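Local structure of cupin 2, conserved barrel domain protein (Novosphingobium aromaticivorans DSM 12444, 3ES1) at residues G43-V56 with G77-E91. The protein is of unknown function but folds as a cupin, a small beta-barrel domain shared by many metal-dependent enzymes and by binding proteins. Sequence-based numbering, arbitrary orientation.
Sequences GDASFLLVWTTATV and GGSVIRVVDMLPGKE
S46 and D85 form a hydrogen-bonded pair, with D85 N to S46 O at 2.7 Å. L48 with V83 and T53 with S79 repeat the pattern along antiparallel strands 45-53 and 79-86. At a classic beta bulge, I81 O accepts from both V50 N (2.9 Å) and W51 N. T53 OG1 lies 2.8 Å from S79 OG and donates to T55 O, above the carbonyl plane. Set between the backbone N and the carbonyl carbon (chi1 67°), it reaches both. S79 OG bonds Y102 OH of the second subunit. A valine at T53 would probably leave T55 O without this donor and S79 OG facing a methyl group. At the other end, waters join D44 OD1 to K90 NZ and to E91 N; D44 OD2 bonds S42. D44 OD1 and K90 NZ stay 4.3 Å apart, too far for a salt bridge. I81 CG2 meets W51 CB at 3.6 Å. On the opposite face A45 CB lies 3.9 Å from V84 CG1. At the bulge V50 points toward the other strand, and its CG2 touches V83 CG2. This pairing joins neighbouring strands of the cupin sheet. Backbone bonds run its whole length, with hydroxyls near one end and waters at the other.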
ATOM      1  N   GLY A  43      -4.731  23.934   4.453  1.00 19.24           N
ATOM      2  CA  GLY A  43      -6.051  23.521   4.925  1.00 19.04           C
ATOM      3  C   GLY A  43      -6.823  22.614   3.971  1.00 19.25           C
ATOM      4  O   GLY A  43      -7.972  22.340   4.181  1.00 21.01           O
ATOM      5  N   ASP A  44      -6.169  22.136   2.933  1.00 18.93           N
ATOM      6  CA  ASP A  44      -6.810  21.260   1.928  1.00 19.04           C
ATOM      7  C   ASP A  44      -6.892  19.782   2.307  1.00 18.03           C
ATOM      8  O   ASP A  44      -7.762  19.069   1.820  1.00 17.24           O
ATOM      9  CB  ASP A  44      -6.115  21.403   0.584  1.00 20.03           C
ATOM     10  CG  ASP A  44      -6.241  22.839   0.017  1.00 20.12           C
ATOM     11  OD1 ASP A  44      -7.331  23.396   0.112  1.00 24.10           O
ATOM     12  OD2 ASP A  44      -5.260  23.379  -0.474  1.00 24.99           O
ATOM     13  N   ALA A  45      -5.957  19.365   3.151  1.00 17.86           N
ATOM     14  CA  ALA A  45      -5.759  17.944   3.525  1.00 17.97           C
ATOM     15  C   ALA A  45      -5.169  17.814   4.939  1.00 18.65           C
ATOM     16  O   ALA A  45      -4.565  18.744   5.479  1.00 18.69           O
ATOM     17  CB  ALA A  45      -4.853  17.181   2.488  1.00 17.43           C
ATOM     18  N   SER A  46      -5.465  16.672   5.545  1.00 18.56           N
ATOM     19  CA  SER A  46      -4.942  16.306   6.865  1.00 18.82           C
ATOM     20  C   SER A  46      -4.201  14.973   6.630  1.00 18.61           C
ATOM     21  O   SER A  46      -4.736  14.058   6.011  1.00 18.49           O
ATOM     22  CB  SER A  46      -6.124  16.181   7.810  1.00 18.84           C
ATOM     23  OG  SER A  46      -5.738  15.922   9.125  1.00 23.75           O
ATOM     24  N   PHE A  47      -2.951  14.891   7.051  1.00 19.05           N
ATOM     25  CA  PHE A  47      -2.107  13.739   6.688  1.00 17.86           C
ATOM     26  C   PHE A  47      -1.354  13.070   7.843  1.00 17.72           C
ATOM     27  O   PHE A  47      -1.190  13.632   8.917  1.00 16.16           O
ATOM     28  CB  PHE A  47      -1.128  14.136   5.563  1.00 17.87           C
ATOM     29  CG  PHE A  47       0.196  14.639   6.050  1.00 19.63           C
ATOM     30  CD1 PHE A  47       0.310  15.846   6.708  1.00 19.35           C
ATOM     31  CD2 PHE A  47       1.327  13.897   5.839  1.00 19.04           C
ATOM     32  CE1 PHE A  47       1.544  16.266   7.172  1.00 20.87           C
ATOM     33  CE2 PHE A  47       2.545  14.315   6.294  1.00 20.39           C
ATOM     34  CZ  PHE A  47       2.669  15.492   6.933  1.00 18.82           C
ATOM     35  N   LEU A  48      -0.917  11.818   7.580  1.00 15.89           N
ATOM     36  CA  LEU A  48      -0.039  11.088   8.489  1.00 15.80           C
ATOM     37  C   LEU A  48       0.943  10.241   7.767  1.00 15.67           C
ATOM     38  O   LEU A  48       0.543   9.338   7.037  1.00 17.50           O
ATOM     39  CB  LEU A  48      -0.856  10.198   9.449  1.00 16.06           C
ATOM     40  CG  LEU A  48      -0.185   9.285  10.486  1.00 15.79           C
ATOM     41  CD1 LEU A  48       0.584  10.095  11.565  1.00 15.74           C
ATOM     42  CD2 LEU A  48      -1.194   8.323  11.159  1.00 16.36           C
ATOM     43  N   LEU A  49       2.235  10.512   7.997  1.00 16.20           N
ATOM     44  CA  LEU A  49       3.325   9.589   7.576  1.00 16.78           C
ATOM     45  C   LEU A  49       3.301   8.333   8.418  1.00 15.55           C
ATOM     46  O   LEU A  49       3.225   8.392   9.639  1.00 16.10           O
ATOM     47  CB  LEU A  49       4.681  10.292   7.694  1.00 16.36           C
ATOM     48  CG  LEU A  49       5.903   9.527   7.261  1.00 16.86           C
ATOM     49  CD1 LEU A  49       5.735   9.008   5.842  1.00 17.02           C
ATOM     50  CD2 LEU A  49       7.137  10.363   7.468  1.00 15.33           C
ATOM     51  N   VAL A  50       3.372   7.183   7.766  1.00 17.02           N
ATOM     52  CA  VAL A  50       3.309   5.924   8.483  1.00 16.81           C
ATOM     53  C   VAL A  50       4.666   5.217   8.538  1.00 17.43           C
ATOM     54  O   VAL A  50       5.078   4.780   9.590  1.00 18.26           O
ATOM     55  CB  VAL A  50       2.181   5.032   7.910  1.00 17.49           C
ATOM     56  CG1 VAL A  50       2.252   3.649   8.493  1.00 15.98           C
ATOM     57  CG2 VAL A  50       0.805   5.718   8.274  1.00 15.55           C
ATOM     58  N   TRP A  51       5.329   5.142   7.394  1.00 16.55           N
ATOM     59  CA  TRP A  51       6.634   4.485   7.254  1.00 16.82           C
ATOM     60  C   TRP A  51       7.341   4.962   5.995  1.00 17.02           C
ATOM     61  O   TRP A  51       6.706   5.444   5.042  1.00 16.94           O
ATOM     62  CB  TRP A  51       6.475   2.931   7.213  1.00 16.12           C
ATOM     63  CG  TRP A  51       7.724   2.155   7.611  1.00 14.91           C
ATOM     64  CD1 TRP A  51       8.641   1.614   6.782  1.00 16.36           C
ATOM     65  CD2 TRP A  51       8.208   1.920   8.941  1.00 17.14           C
ATOM     66  NE1 TRP A  51       9.665   1.049   7.489  1.00 16.78           N
ATOM     67  CE2 TRP A  51       9.421   1.209   8.825  1.00 16.92           C
ATOM     68  CE3 TRP A  51       7.739   2.250  10.219  1.00 15.91           C
ATOM     69  CZ2 TRP A  51      10.169   0.822   9.947  1.00 18.92           C
ATOM     70  CZ3 TRP A  51       8.442   1.858  11.298  1.00 17.38           C
ATOM     71  CH2 TRP A  51       9.658   1.154  11.172  1.00 16.42           C
ATOM     72  N   THR A  52       8.649   4.771   6.029  1.00 16.67           N
ATOM     73  CA  THR A  52       9.562   4.978   4.901  1.00 17.31           C
ATOM     74  C   THR A  52      10.677   3.967   4.927  1.00 18.42           C
ATOM     75  O   THR A  52      11.068   3.486   5.989  1.00 20.43           O
ATOM     76  CB  THR A  52      10.229   6.354   4.937  1.00 17.86           C
ATOM     77  OG1 THR A  52      11.097   6.452   6.067  1.00 19.26           O
ATOM     78  CG2 THR A  52       9.171   7.460   4.978  1.00 17.16           C
ATOM     79  N   THR A  53      11.214   3.656   3.760  1.00 18.31           N
ATOM     80  CA  THR A  53      12.485   2.903   3.668  1.00 18.37           C
ATOM     81  C   THR A  53      13.467   3.761   2.887  1.00 19.41           C
ATOM     82  O   THR A  53      13.068   4.458   1.939  1.00 20.29           O
ATOM     83  CB  THR A  53      12.251   1.513   2.997  1.00 18.70           C
ATOM     84  OG1 THR A  53      11.890   1.682   1.628  1.00 17.22           O
ATOM     85  CG2 THR A  53      11.152   0.765   3.720  1.00 17.22           C
ATOM     86  N   ALA A  54      14.735   3.750   3.298  1.00 20.01           N
ATOM     87  CA  ALA A  54      15.732   4.655   2.707  1.00 19.78           C
ATOM     88  C   ALA A  54      16.011   4.222   1.277  1.00 20.03           C
ATOM     89  O   ALA A  54      16.311   5.039   0.426  1.00 19.66           O
ATOM     90  CB  ALA A  54      17.047   4.705   3.544  1.00 19.89           C
ATOM     91  N   THR A  55      15.859   2.921   1.039  1.00 19.49           N
ATOM     92  CA  THR A  55      16.112   2.307  -0.263  1.00 19.67           C
ATOM     93  C   THR A  55      14.997   1.341  -0.628  1.00 20.46           C
ATOM     94  O   THR A  55      14.231   0.889   0.245  1.00 20.50           O
ATOM     95  CB  THR A  55      17.428   1.509  -0.266  1.00 20.11           C
ATOM     96  OG1 THR A  55      17.348   0.431   0.671  1.00 19.08           O
ATOM     97  CG2 THR A  55      18.639   2.428   0.125  1.00 17.74           C
ATOM     98  N   VAL A  56      14.911   1.065  -1.926  1.00 19.87           N
ATOM     99  CA  VAL A  56      14.254  -0.126  -2.424  1.00 19.79           C
ATOM    100  C   VAL A  56      15.253  -0.863  -3.353  1.00 20.49           C
ATOM    101  O   VAL A  56      15.828  -0.212  -4.238  1.00 20.30           O
ATOM    102  CB  VAL A  56      12.880   0.186  -3.139  1.00 20.44           C
ATOM    103  CG1 VAL A  56      11.844   0.719  -2.136  1.00 21.03           C
ATOM    104  CG2 VAL A  56      13.021   1.137  -4.332  1.00 18.29           C
ATOM    105  N   GLY A  77      13.169   8.749  -3.471  1.00 32.55           N
ATOM    106  CA  GLY A  77      13.989   7.549  -3.244  1.00 30.70           C
ATOM    107  C   GLY A  77      13.350   6.601  -2.234  1.00 27.96           C
ATOM    108  O   GLY A  77      12.587   7.018  -1.381  1.00 28.47           O
ATOM    109  N   GLY A  78      13.638   5.317  -2.354  1.00 24.89           N
ATOM    110  CA  GLY A  78      13.073   4.328  -1.438  1.00 23.67           C
ATOM    111  C   GLY A  78      11.562   4.190  -1.523  1.00 22.00           C
ATOM    112  O   GLY A  78      10.978   4.255  -2.594  1.00 21.52           O
ATOM    113  N   SER A  79      10.931   3.958  -0.380  1.00 21.32           N
ATOM    114  CA  SER A  79       9.468   3.893  -0.307  1.00 21.11           C
ATOM    115  C   SER A  79       8.915   4.705   0.817  1.00 20.30           C
ATOM    116  O   SER A  79       9.584   5.018   1.802  1.00 18.90           O
ATOM    117  CB  SER A  79       8.936   2.444  -0.216  1.00 21.70           C
ATOM    118  OG  SER A  79       9.105   1.842   1.062  1.00 22.08           O
ATOM    119  N   VAL A  80       7.660   5.049   0.621  1.00 19.58           N
ATOM    120  CA  VAL A  80       6.863   5.879   1.565  1.00 19.37           C
ATOM    121  C   VAL A  80       5.442   5.321   1.665  1.00 18.93           C
ATOM    122  O   VAL A  80       4.807   5.013   0.650  1.00 19.02           O
ATOM    123  CB  VAL A  80       6.764   7.369   1.117  1.00 20.05           C
ATOM    124  CG1 VAL A  80       5.880   8.167   2.073  1.00 18.64           C
ATOM    125  CG2 VAL A  80       8.149   8.036   1.076  1.00 18.98           C
ATOM    126  N   ILE A  81       4.945   5.170   2.878  1.00 17.93           N
ATOM    127  CA  ILE A  81       3.492   4.971   3.059  1.00 17.11           C
ATOM    128  C   ILE A  81       2.980   6.075   3.961  1.00 17.57           C
ATOM    129  O   ILE A  81       3.487   6.292   5.046  1.00 16.77           O
ATOM    130  CB  ILE A  81       3.084   3.530   3.570  1.00 16.39           C
ATOM    131  CG1 ILE A  81       1.543   3.390   3.744  1.00 16.89           C
ATOM    132  CG2 ILE A  81       3.810   3.159   4.863  1.00 16.97           C
ATOM    133  CD1 ILE A  81       1.050   1.943   3.894  1.00 16.07           C
ATOM    134  N   ARG A  82       1.986   6.803   3.455  1.00 17.39           N
ATOM    135  CA  ARG A  82       1.298   7.823   4.244  1.00 16.85           C
ATOM    136  C   ARG A  82      -0.194   7.763   4.009  1.00 17.26           C
ATOM    137  O   ARG A  82      -0.670   7.229   2.984  1.00 19.05           O
ATOM    138  CB  ARG A  82       1.877   9.221   3.928  1.00 17.62           C
ATOM    139  CG  ARG A  82       1.631   9.669   2.526  1.00 19.98           C
ATOM    140  CD  ARG A  82       2.108  11.081   2.314  1.00 24.76           C
ATOM    141  NE  ARG A  82       2.120  11.347   0.894  1.00 27.18           N
ATOM    142  CZ  ARG A  82       3.217  11.514   0.168  1.00 28.61           C
ATOM    143  NH1 ARG A  82       4.403  11.522   0.731  1.00 30.12           N
ATOM    144  NH2 ARG A  82       3.095  11.739  -1.125  1.00 30.79           N
ATOM    145  N   VAL A  83      -0.931   8.316   4.975  1.00 16.72           N
ATOM    146  CA  VAL A  83      -2.363   8.477   4.905  1.00 16.46           C
ATOM    147  C   VAL A  83      -2.716   9.964   4.674  1.00 16.00           C
ATOM    148  O   VAL A  83      -2.246  10.867   5.391  1.00 15.69           O
ATOM    149  CB  VAL A  83      -3.054   7.924   6.186  1.00 15.99           C
ATOM    150  CG1 VAL A  83      -4.559   8.192   6.138  1.00 15.89           C
ATOM    151  CG2 VAL A  83      -2.740   6.453   6.423  1.00 17.20           C
ATOM    152  N   VAL A  84      -3.510  10.192   3.645  1.00 15.18           N
ATOM    153  CA  VAL A  84      -3.952  11.575   3.255  1.00 16.71           C
ATOM    154  C   VAL A  84      -5.469  11.658   3.281  1.00 16.47           C
ATOM    155  O   VAL A  84      -6.178  10.874   2.633  1.00 17.98           O
ATOM    156  CB  VAL A  84      -3.393  12.053   1.867  1.00 16.14           C
ATOM    157  CG1 VAL A  84      -3.839  13.484   1.536  1.00 16.44           C
ATOM    158  CG2 VAL A  84      -1.861  12.004   1.872  1.00 16.73           C
ATOM    159  N   ASP A  85      -5.954  12.608   4.074  1.00 16.63           N
ATOM    160  CA  ASP A  85      -7.402  12.899   4.153  1.00 16.50           C
ATOM    161  C   ASP A  85      -7.660  14.167   3.398  1.00 16.07           C
ATOM    162  O   ASP A  85      -7.294  15.259   3.839  1.00 14.42           O
ATOM    163  CB  ASP A  85      -7.868  13.090   5.586  1.00 17.06           C
ATOM    164  CG  ASP A  85      -7.666  11.854   6.460  1.00 16.31           C
ATOM    165  OD1 ASP A  85      -7.376  10.748   5.948  1.00 17.63           O
ATOM    166  OD2 ASP A  85      -7.853  11.990   7.686  1.00 16.60           O
HETATM  167  N   MSE A  86      -8.294  13.995   2.244  0.50 16.45           N
HETATM  168  CA  MSE A  86      -8.686  15.105   1.369  0.50 16.09           C
HETATM  169  C   MSE A  86      -9.991  15.668   1.915  0.50 17.07           C
HETATM  170  O   MSE A  86     -10.968  14.938   2.115  0.50 15.78           O
HETATM  171  CB  MSE A  86      -8.883  14.652  -0.087  0.50 16.36           C
HETATM  172  CG  MSE A  86      -7.628  14.143  -0.838  0.50 15.70           C
HETATM  173 SE   MSE A  86      -6.126  15.369  -0.831  0.38 13.32          SE
HETATM  174  CE  MSE A  86      -6.599  16.679  -2.154  0.50 14.59           C
ATOM    175  N   LEU A  87      -9.987  16.965   2.183  1.00 17.06           N
ATOM    176  CA  LEU A  87     -11.163  17.625   2.791  1.00 18.80           C
ATOM    177  C   LEU A  87     -12.220  17.989   1.751  1.00 18.85           C
ATOM    178  O   LEU A  87     -11.904  18.144   0.566  1.00 19.86           O
ATOM    179  CB  LEU A  87     -10.748  18.850   3.632  1.00 18.09           C
ATOM    180  CG  LEU A  87     -10.301  18.627   5.106  1.00 21.95           C
ATOM    181  CD1 LEU A  87      -9.379  17.519   5.318  1.00 21.33           C
ATOM    182  CD2 LEU A  87      -9.693  19.843   5.702  1.00 20.94           C
ATOM    183  N   PRO A  88     -13.496  18.079   2.178  1.00 19.89           N
ATOM    184  CA  PRO A  88     -14.560  18.312   1.183  1.00 20.22           C
ATOM    185  C   PRO A  88     -14.377  19.631   0.443  1.00 20.55           C
ATOM    186  O   PRO A  88     -14.058  20.634   1.050  1.00 20.88           O
ATOM    187  CB  PRO A  88     -15.852  18.325   2.019  1.00 20.42           C
ATOM    188  CG  PRO A  88     -15.494  18.149   3.370  1.00 20.70           C
ATOM    189  CD  PRO A  88     -14.043  17.798   3.506  1.00 19.75           C
ATOM    190  N   GLY A  89     -14.578  19.606  -0.867  1.00 20.99           N
ATOM    191  CA  GLY A  89     -14.438  20.799  -1.697  1.00 21.24           C
ATOM    192  C   GLY A  89     -13.018  21.265  -1.940  1.00 22.29           C
ATOM    193  O   GLY A  89     -12.775  22.377  -2.406  1.00 22.23           O
ATOM    194  N   LYS A  90     -12.060  20.424  -1.582  1.00 21.44           N
ATOM    195  CA  LYS A  90     -10.637  20.765  -1.704  1.00 20.97           C
ATOM    196  C   LYS A  90      -9.952  19.922  -2.749  1.00 21.33           C
ATOM    197  O   LYS A  90     -10.402  18.816  -3.102  1.00 21.16           O
ATOM    198  CB  LYS A  90      -9.905  20.563  -0.363  1.00 20.39           C
ATOM    199  CG  LYS A  90     -10.490  21.299   0.864  1.00 23.22           C
ATOM    200  CD  LYS A  90     -10.593  22.806   0.678  1.00 23.78           C
ATOM    201  CE  LYS A  90     -10.789  23.532   2.006  1.00 27.91           C
ATOM    202  NZ  LYS A  90     -11.003  24.969   1.790  1.00 30.11           N
ATOM    203  N   GLU A  91      -8.842  20.453  -3.224  1.00 21.22           N
ATOM    204  CA  GLU A  91      -8.000  19.718  -4.157  1.00 22.61           C
ATOM    205  C   GLU A  91      -6.516  19.926  -3.892  1.00 21.61           C
ATOM    206  O   GLU A  91      -6.099  20.929  -3.340  1.00 21.65           O
ATOM    207  CB  GLU A  91      -8.341  20.112  -5.586  1.00 22.72           C
ATOM    208  CG  GLU A  91      -8.086  21.556  -5.874  1.00 22.95           C
ATOM    209  CD  GLU A  91      -8.546  21.931  -7.250  1.00 25.92           C
ATOM    210  OE1 GLU A  91      -9.775  21.943  -7.469  1.00 24.85           O
ATOM    211  OE2 GLU A  91      -7.670  22.192  -8.100  1.00 26.98           O
TER
HETATM  212  O   HOH W   1      -8.426  23.375  -2.506  1.00 24.06           O
HETATM  213  O   HOH W   2      -4.276  22.791  -3.171  1.00 31.72           O
HETATM  214  O   HOH W   3      -8.035  25.196   1.974  1.00 41.95           O